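Alpha-1,2-mannosidase (Trichoderma reesei, PDB 1HCU) probably trims alpha-1,2-linked mannose residues from high-mannose N-glycans on glycoproteins, as a calcium-dependent glycosyl hydrolase of family 47. Local coordinates at residues 19-24 / 68-73; 25-29 / 428-432; 92-98 / 157-163; 220-225 / 243-248; 249-253 / 265-269. All blocks are in the same frame, centred on the assembly; numbering follows the deposited sequence.

Overall arrangement
Interaction 1 opens on helix 13-33, near the N terminus, and closes a short loop at the start of helix 71-80. Interaction 2 opens on the same helix and closes only at 428-432, so the two cross along the chain. They also touch, where I73 meets W27 and A22 meets Y431. The long loop of interaction 2 encloses the other three, which follow in series. Interaction 3 pairs strand 96-97 with strand 158-160. Interaction 4 sets the loop 220-225 on the start of helix 245-257. Interaction 5 packs that helix on helix 263-280, and Y248 touches W269 between the two. Interactions 4 and 5 lie across the chain's centre from interactions 1 and 2.

Interaction 1. Residues 19-24 / 68-73; sequences VKAAFQ and MGDADI
M68 reaches from the end of helix 56-67 to the side of helix 13-33 and lies against F23. Its CB sits beside the K20 chain, with K20 CE 4.3 Å from M68 CB. CG continues the extended chain toward the sulfur (chi2 174°). SD then stands over one face of the F23 ring, 4.1 Å from the centroid and displaced toward the rim. This is a Met-aromatic contact. CE, at the tip, turns to the helix itself and touches F23 CB at 3.8 Å. It also nears K20 CA and V19 CG1.

The F23 ring has I73 CD1 at its edge, near the ring plane. K20 runs beside M68 with its chain stretched out. Its NZ donates to M68 O at 2.9 Å, nearly in line with the C=O bond (165° at the oxygen). The same ammonium forms a long salt bridge to D70 OD1, at 3.6 Å. D70 is buried, and K20 probably offsets part of its charge. The other carboxylate oxygen, D70 OD2, accepts from a water at 2.7 Å. That water also donates to K20 O, so it ties the side chain to the helix backbone. Q24 NE2 makes a weak bond to it.

G69, with positive phi, ends the preceding helix in a Schellman motif. D70 then centres an inverse gamma turn and takes the N-cap position of helix 71-80. Helix 451-465 adds cover through L458 and Y462. The whole is a helix-to-turn packing contact within the (alpha/alpha)7 barrel of family 47 mannosidases.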
# COMPACT_ATOMS: atom_id res chain seq x y z
N VAL A 19 -9.15 -11.37 14.08
CA VAL A 19 -8.05 -10.84 13.29
C VAL A 19 -6.76 -10.88 14.12
O VAL A 19 -5.69 -11.25 13.62
CB VAL A 19 -8.34 -9.39 12.85
CG1 VAL A 19 -7.19 -8.85 12.00
CG2 VAL A 19 -9.64 -9.34 12.07
N LYS A 20 -6.88 -10.52 15.39
CA LYS A 20 -5.74 -10.54 16.28
C LYS A 20 -5.22 -11.97 16.39
O LYS A 20 -4.01 -12.21 16.42
CB LYS A 20 -6.15 -9.99 17.65
CG LYS A 20 -5.00 -9.81 18.60
CD LYS A 20 -5.43 -9.10 19.88
CE LYS A 20 -4.24 -8.99 20.82
NZ LYS A 20 -4.56 -8.26 22.06
N ALA A 21 -6.13 -12.94 16.40
CA ALA A 21 -5.76 -14.35 16.48
C ALA A 21 -5.02 -14.80 15.21
O ALA A 21 -4.08 -15.59 15.29
CB ALA A 21 -7.02 -15.22 16.70
N ALA A 22 -5.45 -14.31 14.05
CA ALA A 22 -4.79 -14.66 12.78
C ALA A 22 -3.38 -14.07 12.76
O ALA A 22 -2.45 -14.68 12.22
CB ALA A 22 -5.59 -14.14 11.59
N PHE A 23 -3.23 -12.89 13.34
CA PHE A 23 -1.92 -12.25 13.40
C PHE A 23 -1.01 -13.05 14.33
O PHE A 23 0.14 -13.33 13.99
CB PHE A 23 -2.07 -10.79 13.88
CG PHE A 23 -0.76 -10.05 13.98
CD1 PHE A 23 0.06 -10.19 15.10
CD2 PHE A 23 -0.34 -9.21 12.95
CE1 PHE A 23 1.27 -9.52 15.19
CE2 PHE A 23 0.88 -8.53 13.02
CZ PHE A 23 1.69 -8.69 14.15
N GLN A 24 -1.54 -13.44 15.49
CA GLN A 24 -0.79 -14.22 16.47
C GLN A 24 -0.21 -15.50 15.84
O GLN A 24 0.99 -15.79 15.97
CB GLN A 24 -1.69 -14.60 17.65
CG GLN A 24 -0.97 -15.32 18.80
CD GLN A 24 -0.06 -14.40 19.58
OE1 GLN A 24 1.03 -14.80 19.98
NE2 GLN A 24 -0.49 -13.17 19.80
N MET A 68 -2.35 -3.64 18.33
CA MET A 68 -3.12 -4.76 18.85
C MET A 68 -2.84 -5.00 20.33
O MET A 68 -3.49 -5.83 20.96
CB MET A 68 -2.79 -6.03 18.06
CG MET A 68 -3.31 -6.03 16.63
SD MET A 68 -2.74 -7.47 15.71
CE MET A 68 -3.99 -7.58 14.42
N GLY A 69 -1.87 -4.29 20.88
CA GLY A 69 -1.56 -4.47 22.29
C GLY A 69 -0.74 -5.72 22.57
O GLY A 69 -0.78 -6.26 23.67
N ASP A 70 0.01 -6.18 21.56
CA ASP A 70 0.84 -7.37 21.72
C ASP A 70 2.21 -7.03 22.28
O ASP A 70 3.23 -7.08 21.59
CB ASP A 70 1.00 -8.08 20.38
CG ASP A 70 -0.31 -8.56 19.83
OD1 ASP A 70 -1.28 -8.62 20.62
OD2 ASP A 70 -0.38 -8.88 18.63
N ALA A 71 2.22 -6.70 23.57
CA ALA A 71 3.45 -6.33 24.26
C ALA A 71 4.61 -7.29 23.98
O ALA A 71 5.67 -6.85 23.54
CB ALA A 71 3.18 -6.24 25.77
N ASP A 72 4.42 -8.58 24.22
CA ASP A 72 5.48 -9.56 23.99
C ASP A 72 6.12 -9.53 22.61
O ASP A 72 7.34 -9.48 22.48
CB ASP A 72 4.96 -10.97 24.28
CG ASP A 72 4.88 -11.26 25.76
OD1 ASP A 72 4.80 -10.30 26.56
OD2 ASP A 72 4.90 -12.46 26.13
N ILE A 73 5.29 -9.58 21.57
CA ILE A 73 5.81 -9.55 20.22
C ILE A 73 6.56 -8.24 19.99
O ILE A 73 7.62 -8.24 19.37
CB ILE A 73 4.66 -9.66 19.19
CG1 ILE A 73 3.96 -11.02 19.35
CG2 ILE A 73 5.21 -9.49 17.77
CD1 ILE A 73 2.74 -11.20 18.49
O HOH W 1 -2.10 -10.86 18.07

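Interaction 2. Residues 25-29 / 428-432; sequences TSWNA and GSAYS
The Y431 ring meets S26 edge-on: S26 OG lies near the ring plane, 3.3 Å from Y431 CD1. W453 meets the same ring with its plane inclined at about 45°, and A22 touches Y431 as well. This is a helix set against a beta hairpin. Helix 13-33 supplies one side. Strands 426-427 and 430-431 form the hairpin, and G428 and S429 make its two-residue turn, with backbone angles near those of type II'.

S26 OG points back along its own helix (chi1 -54°) and bonds to A22 O. W453 NE1 also bonds to it. The hydroxyl is thus fixed where it borders the tyrosine. Next to it, A430 CB presses on the helix backbone, 3.7 Å from S26 CA. One turn on, A29 CB meets S429 CB at 3.5 Å and also nears A430 CB. These small residues let the hairpin come close, and the CA atoms of S26 and A430 are 5.0 Å apart. S429 OG turns to N45 ND2.

No direct hydrogen bond joins the two segments, but water does. T25 CG2 packs on S429 O at 3.5 Å. One water donates to S429 O at 2.9 Å and more weakly to T25 O. T25 OG1 has A21 O as its main partner, yet a second water sits 2.7 Å from T25 OG1 and 3.2 Å from Y431 OH, linking the two hydroxyls.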
# COMPACT_ATOMS: atom_id res chain seq x y z
N THR A 25 -1.07 -16.24 15.15
CA THR A 25 -0.68 -17.48 14.47
C THR A 25 0.44 -17.21 13.45
O THR A 25 1.50 -17.85 13.48
CB THR A 25 -1.91 -18.09 13.76
OG1 THR A 25 -2.92 -18.38 14.73
CG2 THR A 25 -1.54 -19.35 13.01
N SER A 26 0.20 -16.24 12.57
CA SER A 26 1.16 -15.85 11.55
C SER A 26 2.51 -15.49 12.19
O SER A 26 3.57 -15.90 11.70
CB SER A 26 0.61 -14.65 10.76
OG SER A 26 -0.68 -14.95 10.24
N TRP A 27 2.47 -14.74 13.29
CA TRP A 27 3.71 -14.36 13.96
C TRP A 27 4.46 -15.55 14.55
O TRP A 27 5.66 -15.70 14.32
CB TRP A 27 3.45 -13.35 15.07
CG TRP A 27 4.70 -13.04 15.84
CD1 TRP A 27 5.04 -13.53 17.08
CD2 TRP A 27 5.81 -12.27 15.39
NE1 TRP A 27 6.31 -13.11 17.41
CE2 TRP A 27 6.80 -12.34 16.39
CE3 TRP A 27 6.07 -11.54 14.22
CZ2 TRP A 27 8.04 -11.69 16.27
CZ3 TRP A 27 7.31 -10.90 14.10
CH2 TRP A 27 8.27 -10.98 15.12
N ASN A 28 3.76 -16.39 15.32
CA ASN A 28 4.37 -17.57 15.94
C ASN A 28 5.11 -18.37 14.87
O ASN A 28 6.29 -18.73 15.03
CB ASN A 28 3.31 -18.47 16.57
CG ASN A 28 2.64 -17.85 17.78
OD1 ASN A 28 1.64 -18.37 18.27
ND2 ASN A 28 3.19 -16.76 18.28
N ALA A 29 4.41 -18.66 13.78
CA ALA A 29 5.00 -19.42 12.70
C ALA A 29 6.21 -18.69 12.12
O ALA A 29 7.26 -19.30 11.91
CB ALA A 29 3.96 -19.66 11.61
N GLY A 428 -0.56 -24.69 6.08
CA GLY A 428 0.56 -25.08 6.92
C GLY A 428 0.55 -24.44 8.29
O GLY A 428 -0.42 -24.59 9.02
N SER A 429 1.61 -23.73 8.64
CA SER A 429 1.71 -23.09 9.95
C SER A 429 0.94 -21.77 10.09
O SER A 429 0.69 -21.32 11.21
CB SER A 429 3.18 -22.83 10.30
OG SER A 429 3.97 -23.99 10.12
N ALA A 430 0.57 -21.15 8.97
CA ALA A 430 -0.16 -19.89 9.01
C ALA A 430 -1.06 -19.65 7.80
O ALA A 430 -2.07 -20.33 7.62
CB ALA A 430 0.82 -18.73 9.18
N TYR A 431 -0.70 -18.66 6.99
CA TYR A 431 -1.47 -18.31 5.80
C TYR A 431 -0.54 -18.15 4.60
O TYR A 431 0.63 -17.78 4.75
CB TYR A 431 -2.29 -17.03 6.03
CG TYR A 431 -3.23 -17.12 7.21
CD1 TYR A 431 -2.78 -16.88 8.51
CD2 TYR A 431 -4.56 -17.53 7.05
CE1 TYR A 431 -3.62 -17.04 9.61
CE2 TYR A 431 -5.41 -17.70 8.14
CZ TYR A 431 -4.94 -17.46 9.42
OH TYR A 431 -5.75 -17.67 10.52
N SER A 432 -1.07 -18.39 3.42
CA SER A 432 -0.24 -18.31 2.23
C SER A 432 -0.99 -17.83 1.00
O SER A 432 -2.22 -17.84 0.95
CB SER A 432 0.37 -19.69 1.95
OG SER A 432 0.98 -19.74 0.67
O HOH W 2 1.81 -21.17 13.84
O HOH W 3 -5.35 -18.20 13.62

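Interaction 3. Residues 92-98 / 157-163; sequences ANQGSSV and PTVFFNP
F160 has CG anti to its carbonyl carbon (chi1 -61°), and this swings the ring toward the 92-98 backbone. N93 O lies at the ring edge, 3.3 Å from F160 CE2. N162 CG stands anti to N (chi1 -174°), which lays the carboxamide against A92 CA.

The backbones form an antiparallel ladder. S96 and V159 are a hydrogen-bonded pair: S96 N donates to V159 O at 2.9 Å and V159 N to S96 O at 3.2 Å. V98 N bonds to P157 O at 3.0 Å. At the other end N93 N reaches N162 O at 2.8 Å, from well above the carbonyl plane. A water also joins N93 OD1 to N162 O. N162 ND2 bonds to T89 O, and replacing N162 by alanine would probably leave that carbonyl without its donor and strip A92 of a packing partner. The peptide after N162 is cis, and P163 CD sits 3.3 Å from N93 OD1.

S97 OG caps helix 98-117 at the N atom of E100, the predicted proton donor. Strand 158-160 is the middle of three, between 96-97 and 166-167, while V159 and F161 pack on helix 127-144.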
# COMPACT_ATOMS: atom_id res chain seq x y z
N ALA A 92 26.88 -10.09 -1.52
CA ALA A 92 27.67 -9.07 -2.18
C ALA A 92 27.07 -8.65 -3.52
O ALA A 92 26.56 -9.48 -4.26
CB ALA A 92 29.09 -9.57 -2.40
N ASN A 93 27.14 -7.35 -3.81
CA ASN A 93 26.62 -6.82 -5.06
C ASN A 93 25.12 -7.08 -5.22
O ASN A 93 24.62 -7.16 -6.34
CB ASN A 93 27.38 -7.43 -6.24
CG ASN A 93 28.87 -7.13 -6.18
OD1 ASN A 93 29.29 -5.97 -6.21
ND2 ASN A 93 29.69 -8.18 -6.10
N GLN A 94 24.41 -7.20 -4.11
CA GLN A 94 22.98 -7.43 -4.17
C GLN A 94 22.20 -6.13 -4.32
O GLN A 94 22.35 -5.21 -3.52
CB GLN A 94 22.49 -8.16 -2.92
CG GLN A 94 21.01 -8.44 -2.97
CD GLN A 94 20.51 -9.20 -1.78
OE1 GLN A 94 20.49 -8.68 -0.67
NE2 GLN A 94 20.11 -10.44 -2.00
N GLY A 95 21.36 -6.05 -5.35
CA GLY A 95 20.58 -4.86 -5.59
C GLY A 95 19.52 -4.61 -4.53
O GLY A 95 18.95 -5.55 -3.97
N SER A 96 19.26 -3.33 -4.24
CA SER A 96 18.26 -2.97 -3.24
C SER A 96 17.24 -2.00 -3.83
O SER A 96 17.61 -0.95 -4.35
CB SER A 96 18.93 -2.32 -2.03
OG SER A 96 17.96 -1.73 -1.16
N SER A 97 15.96 -2.35 -3.73
CA SER A 97 14.90 -1.48 -4.25
C SER A 97 14.72 -0.28 -3.33
O SER A 97 14.33 -0.44 -2.17
CB SER A 97 13.57 -2.23 -4.36
OG SER A 97 12.51 -1.36 -4.72
N VAL A 98 14.99 0.90 -3.85
CA VAL A 98 14.82 2.12 -3.07
C VAL A 98 13.36 2.19 -2.59
O VAL A 98 13.10 2.43 -1.41
CB VAL A 98 15.12 3.36 -3.93
CG1 VAL A 98 14.88 4.63 -3.11
CG2 VAL A 98 16.56 3.29 -4.43
N PRO A 157 16.19 3.94 -9.09
CA PRO A 157 15.39 2.90 -8.43
C PRO A 157 16.16 1.83 -7.65
O PRO A 157 15.63 1.22 -6.72
CB PRO A 157 14.60 2.29 -9.58
CG PRO A 157 15.56 2.39 -10.73
CD PRO A 157 16.12 3.80 -10.56
N THR A 158 17.42 1.60 -8.02
CA THR A 158 18.23 0.58 -7.36
C THR A 158 19.59 1.09 -6.89
O THR A 158 20.26 1.85 -7.60
CB THR A 158 18.46 -0.62 -8.32
OG1 THR A 158 17.20 -1.11 -8.78
CG2 THR A 158 19.21 -1.74 -7.61
N VAL A 159 19.99 0.66 -5.70
CA VAL A 159 21.29 1.01 -5.13
C VAL A 159 21.94 -0.24 -4.56
O VAL A 159 21.32 -1.30 -4.49
CB VAL A 159 21.19 2.06 -4.00
CG1 VAL A 159 20.62 3.35 -4.55
CG2 VAL A 159 20.34 1.51 -2.85
N PHE A 160 23.21 -0.12 -4.17
CA PHE A 160 23.96 -1.24 -3.61
C PHE A 160 24.71 -0.75 -2.37
O PHE A 160 25.14 0.41 -2.33
CB PHE A 160 24.97 -1.79 -4.63
CG PHE A 160 24.34 -2.32 -5.90
CD1 PHE A 160 23.97 -1.45 -6.93
CD2 PHE A 160 24.12 -3.69 -6.06
CE1 PHE A 160 23.40 -1.94 -8.11
CE2 PHE A 160 23.55 -4.18 -7.23
CZ PHE A 160 23.19 -3.31 -8.26
N PHE A 161 24.87 -1.61 -1.37
CA PHE A 161 25.57 -1.26 -0.13
C PHE A 161 26.86 -2.07 0.02
O PHE A 161 27.80 -1.65 0.70
CB PHE A 161 24.70 -1.56 1.10
CG PHE A 161 23.56 -0.61 1.29
CD1 PHE A 161 22.71 -0.74 2.38
CD2 PHE A 161 23.31 0.40 0.38
CE1 PHE A 161 21.63 0.12 2.57
CE2 PHE A 161 22.25 1.27 0.55
CZ PHE A 161 21.40 1.13 1.64
N ASN A 162 26.87 -3.23 -0.60
CA ASN A 162 27.99 -4.15 -0.52
C ASN A 162 28.55 -4.38 -1.92
O ASN A 162 27.82 -4.81 -2.82
CB ASN A 162 27.50 -5.48 0.05
CG ASN A 162 28.62 -6.46 0.31
OD1 ASN A 162 29.71 -6.34 -0.25
ND2 ASN A 162 28.36 -7.46 1.16
N PRO A 163 29.84 -4.11 -2.14
CA PRO A 163 30.93 -3.62 -1.28
C PRO A 163 30.88 -2.15 -0.80
O PRO A 163 31.44 -1.83 0.26
CB PRO A 163 32.18 -3.91 -2.11
CG PRO A 163 31.64 -3.94 -3.54
CD PRO A 163 30.40 -4.74 -3.34
O HOH W 4 28.09 -3.67 -5.85
O HOH W 5 24.42 -4.43 -1.76

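Interaction 4. Residues 220-225 / 243-248; sequences GLIGTF and LMDSFY
I222 CD1 is the main bump of the loop and meets the F247 ring obliquely, 3.4 Å from F247 CE1. Its CG1 takes the position between N and carbonyl carbon (chi1 62°), which drops CD1 toward the helix. Beside it, M244 rises from the segment just before the helical turns. Its chain bends at the last torsion (chi3 -77°), and CE fits into the hollow between two carbonyls, 3.2 Å from I222 O and 3.1 Å from G223 O. Y248 pushes its phenol tip up under the loop, with OH 3.4 Å from L221 CA. The L221 side chain crosses that of Y248 at about a right angle, and its CD2 touches the phenol end, while G220 O lies at the ring edge, 3.5 Å from Y248 CE2. At the far end the small knob T224 CG2 meets L243 CB at 3.7 Å and lies over the centre of the F225 ring.

The contact probably borders the active site, as D245, predicted to be catalytic, lies between M244 and F247. Helix 175-178 packs on I222 and M244 through V175. Y296 of strand 292-297 touches L221 and M244, W240 stacks on Y248, and helix 196-209 backs F247.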
# COMPACT_ATOMS: atom_id res chain seq x y z
N GLY A 220 -3.40 16.38 -14.94
CA GLY A 220 -3.12 15.63 -13.73
C GLY A 220 -2.74 14.17 -13.97
O GLY A 220 -2.12 13.55 -13.10
N LEU A 221 -3.09 13.63 -15.13
CA LEU A 221 -2.76 12.25 -15.46
C LEU A 221 -1.47 12.19 -16.27
O LEU A 221 -1.47 12.24 -17.50
CB LEU A 221 -3.91 11.59 -16.23
CG LEU A 221 -5.20 11.51 -15.40
CD1 LEU A 221 -6.31 10.82 -16.18
CD2 LEU A 221 -4.91 10.75 -14.10
N ILE A 222 -0.37 12.09 -15.53
CA ILE A 222 0.99 12.06 -16.07
C ILE A 222 1.44 10.73 -16.63
O ILE A 222 0.73 9.72 -16.53
CB ILE A 222 2.00 12.51 -14.97
CG1 ILE A 222 1.98 11.53 -13.78
CG2 ILE A 222 1.63 13.91 -14.48
CD1 ILE A 222 3.07 11.78 -12.73
N GLY A 223 2.64 10.73 -17.21
CA GLY A 223 3.21 9.52 -17.78
C GLY A 223 3.75 8.61 -16.69
O GLY A 223 3.72 8.97 -15.51
N THR A 224 4.28 7.45 -17.08
CA THR A 224 4.80 6.47 -16.13
C THR A 224 6.30 6.51 -15.87
O THR A 224 6.74 6.35 -14.73
CB THR A 224 4.42 5.04 -16.60
OG1 THR A 224 3.00 4.93 -16.73
CG2 THR A 224 4.91 4.00 -15.60
N PHE A 225 7.10 6.71 -16.91
CA PHE A 225 8.55 6.73 -16.75
C PHE A 225 9.20 8.09 -16.92
O PHE A 225 8.90 8.84 -17.85
CB PHE A 225 9.18 5.73 -17.72
CG PHE A 225 8.56 4.36 -17.64
CD1 PHE A 225 7.68 3.92 -18.63
CD2 PHE A 225 8.84 3.51 -16.57
CE1 PHE A 225 7.10 2.65 -18.56
CE2 PHE A 225 8.26 2.25 -16.48
CZ PHE A 225 7.39 1.82 -17.48
N LEU A 243 3.26 0.61 -10.92
CA LEU A 243 4.08 1.65 -11.52
C LEU A 243 3.60 3.09 -11.39
O LEU A 243 4.34 4.01 -11.76
CB LEU A 243 4.29 1.36 -13.01
CG LEU A 243 4.92 0.02 -13.38
CD1 LEU A 243 4.94 -0.08 -14.89
CD2 LEU A 243 6.33 -0.10 -12.79
N MET A 244 2.39 3.31 -10.87
CA MET A 244 1.87 4.67 -10.73
C MET A 244 1.02 4.90 -9.49
O MET A 244 1.07 5.98 -8.88
CB MET A 244 1.07 5.05 -11.99
CG MET A 244 0.48 6.46 -11.98
SD MET A 244 -0.22 6.93 -13.62
CE MET A 244 1.30 7.31 -14.54
N ASP A 245 0.25 3.89 -9.09
CA ASP A 245 -0.65 3.99 -7.94
C ASP A 245 -0.23 4.86 -6.75
O ASP A 245 -0.85 5.89 -6.48
CB ASP A 245 -1.00 2.60 -7.41
CG ASP A 245 0.24 1.70 -7.23
OD1 ASP A 245 1.37 2.22 -7.10
OD2 ASP A 245 0.05 0.47 -7.21
N SER A 246 0.82 4.45 -6.04
CA SER A 246 1.22 5.20 -4.85
C SER A 246 1.64 6.66 -5.06
O SER A 246 1.72 7.41 -4.10
CB SER A 246 2.30 4.42 -4.07
OG SER A 246 3.36 3.95 -4.90
N PHE A 247 1.88 7.07 -6.31
CA PHE A 247 2.24 8.46 -6.60
C PHE A 247 1.05 9.39 -6.33
O PHE A 247 1.18 10.39 -5.63
CB PHE A 247 2.69 8.63 -8.05
CG PHE A 247 2.63 10.06 -8.52
CD1 PHE A 247 1.61 10.48 -9.36
CD2 PHE A 247 3.53 11.00 -8.04
CE1 PHE A 247 1.48 11.83 -9.71
CE2 PHE A 247 3.42 12.35 -8.38
CZ PHE A 247 2.38 12.77 -9.21
N TYR A 248 -0.10 9.05 -6.91
CA TYR A 248 -1.32 9.83 -6.72
C TYR A 248 -1.71 9.78 -5.24
O TYR A 248 -2.16 10.78 -4.68
CB TYR A 248 -2.47 9.26 -7.56
CG TYR A 248 -2.29 9.46 -9.05
CD1 TYR A 248 -2.48 8.40 -9.94
CD2 TYR A 248 -1.89 10.69 -9.55
CE1 TYR A 248 -2.27 8.58 -11.30
CE2 TYR A 248 -1.68 10.87 -10.91
CZ TYR A 248 -1.87 9.81 -11.77
OH TYR A 248 -1.63 9.99 -13.12

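Interaction 5. Residues 249-253 / 265-269; sequences EYLIK and YKDRW
I252 CB sits over one face of the W269 indole, 3.6 Å from the centroid of the five-membered ring and 9° off its normal. This is a CH-pi contact. I252 CG2 extends along the same face to W269 NE1, at 3.7 Å. L251 CB lies at the indole edge, 4.0 Å from W269 CB. Further out, L251 CD2 wedges beside W269 N and R268 CB. Its CG faces Y265 O at 3.5 Å, and CD1 approaches the Y265 ring obliquely, the two side chains crossing at about a right angle. In return Y265 CB touches L251 O at 3.4 Å. L251 thus fills the groove between Y265, R268 and W269. With alanine in place of W269, I252 would probably lose the flat surface it rests on and a gap would open between the helices.

Outside this shell, Y328 meets W269 edge-to-face, and F262 does the same to Y265. R268 turns away to a salt bridge with E216. On the side of the helix turned away, K253 NZ forms a salt bridge with E249 OE1, and E249 OE2 bonds to the hydroxyl of T485, a calcium-binding residue.

The two consecutive helices pack obliquely, their local axes 7.8 Å apart at closest approach and their directions 135° apart. Helix 196-209 covers L251 and Y265 through E205 and L209, and helix 312-323 packs on I252 through N315.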
# COMPACT_ATOMS: atom_id res chain seq x y z
N GLU A 249 -1.53 8.61 -4.63
CA GLU A 249 -1.85 8.40 -3.22
C GLU A 249 -1.10 9.38 -2.30
O GLU A 249 -1.72 10.04 -1.45
CB GLU A 249 -1.50 6.95 -2.80
CG GLU A 249 -1.85 6.55 -1.36
CD GLU A 249 -1.32 5.15 -0.98
OE1 GLU A 249 -1.41 4.76 0.21
OE2 GLU A 249 -0.83 4.44 -1.88
N TYR A 250 0.21 9.48 -2.46
CA TYR A 250 1.01 10.35 -1.61
C TYR A 250 0.77 11.84 -1.82
O TYR A 250 1.08 12.66 -0.96
CB TYR A 250 2.51 10.04 -1.75
CG TYR A 250 3.00 8.91 -0.86
CD1 TYR A 250 4.36 8.59 -0.78
CD2 TYR A 250 2.11 8.14 -0.12
CE1 TYR A 250 4.82 7.52 0.00
CE2 TYR A 250 2.56 7.07 0.67
CZ TYR A 250 3.91 6.76 0.72
OH TYR A 250 4.32 5.67 1.46
N LEU A 251 0.20 12.19 -2.97
CA LEU A 251 -0.09 13.58 -3.27
C LEU A 251 -1.06 14.15 -2.23
O LEU A 251 -0.79 15.20 -1.62
CB LEU A 251 -0.70 13.69 -4.66
CG LEU A 251 0.06 14.41 -5.78
CD1 LEU A 251 1.55 14.21 -5.71
CD2 LEU A 251 -0.49 13.90 -7.09
N ILE A 252 -2.17 13.47 -2.02
CA ILE A 252 -3.16 13.93 -1.05
C ILE A 252 -2.69 13.64 0.38
O ILE A 252 -3.03 14.38 1.31
CB ILE A 252 -4.54 13.26 -1.29
CG1 ILE A 252 -5.61 13.89 -0.39
CG2 ILE A 252 -4.44 11.77 -1.04
CD1 ILE A 252 -5.87 15.35 -0.68
N LYS A 253 -1.90 12.58 0.56
CA LYS A 253 -1.43 12.26 1.90
C LYS A 253 -0.44 13.28 2.45
O LYS A 253 -0.36 13.49 3.66
CB LYS A 253 -0.86 10.84 1.95
CG LYS A 253 -1.95 9.77 1.92
CD LYS A 253 -1.41 8.37 2.18
CE LYS A 253 -2.55 7.35 2.24
NZ LYS A 253 -2.04 5.97 2.53
N TYR A 265 0.61 20.01 -3.77
CA TYR A 265 0.48 18.57 -3.98
C TYR A 265 -1.02 18.26 -4.06
O TYR A 265 -1.46 17.44 -4.88
CB TYR A 265 1.09 17.80 -2.81
CG TYR A 265 2.60 17.65 -2.84
CD1 TYR A 265 3.19 16.40 -2.59
CD2 TYR A 265 3.44 18.73 -3.10
CE1 TYR A 265 4.57 16.24 -2.61
CE2 TYR A 265 4.84 18.57 -3.12
CZ TYR A 265 5.39 17.32 -2.87
OH TYR A 265 6.75 17.14 -2.91
N LYS A 266 -1.78 18.93 -3.21
CA LYS A 266 -3.22 18.79 -3.14
C LYS A 266 -3.86 19.17 -4.48
O LYS A 266 -4.77 18.49 -4.95
CB LYS A 266 -3.80 19.68 -2.04
CG LYS A 266 -5.31 19.78 -2.08
CD LYS A 266 -5.79 21.14 -1.60
CE LYS A 266 -5.28 22.26 -2.48
NZ LYS A 266 -5.85 23.58 -2.12
N ASP A 267 -3.39 20.27 -5.08
CA ASP A 267 -3.92 20.71 -6.37
C ASP A 267 -3.64 19.69 -7.47
O ASP A 267 -4.50 19.45 -8.32
CB ASP A 267 -3.34 22.07 -6.77
CG ASP A 267 -3.96 23.24 -5.99
OD1 ASP A 267 -4.96 23.02 -5.27
OD2 ASP A 267 -3.44 24.37 -6.11
N ARG A 268 -2.45 19.10 -7.47
CA ARG A 268 -2.12 18.11 -8.49
C ARG A 268 -2.99 16.85 -8.34
O ARG A 268 -3.31 16.18 -9.34
CB ARG A 268 -0.63 17.74 -8.43
CG ARG A 268 0.32 18.90 -8.74
CD ARG A 268 0.05 19.52 -10.12
NE ARG A 268 0.17 18.54 -11.19
CZ ARG A 268 0.02 18.80 -12.48
NH1 ARG A 268 -0.26 20.04 -12.89
NH2 ARG A 268 0.16 17.83 -13.38
N TRP A 269 -3.39 16.55 -7.11
CA TRP A 269 -4.25 15.41 -6.81
C TRP A 269 -5.66 15.66 -7.36
O TRP A 269 -6.26 14.78 -7.99
CB TRP A 269 -4.34 15.19 -5.30
CG TRP A 269 -5.10 13.95 -4.91
CD1 TRP A 269 -4.60 12.69 -4.85
CD2 TRP A 269 -6.50 13.85 -4.63
NE1 TRP A 269 -5.61 11.79 -4.56
CE2 TRP A 269 -6.78 12.48 -4.42
CE3 TRP A 269 -7.54 14.78 -4.55
CZ2 TRP A 269 -8.07 12.01 -4.13
CZ3 TRP A 269 -8.83 14.31 -4.26
CH2 TRP A 269 -9.08 12.94 -4.05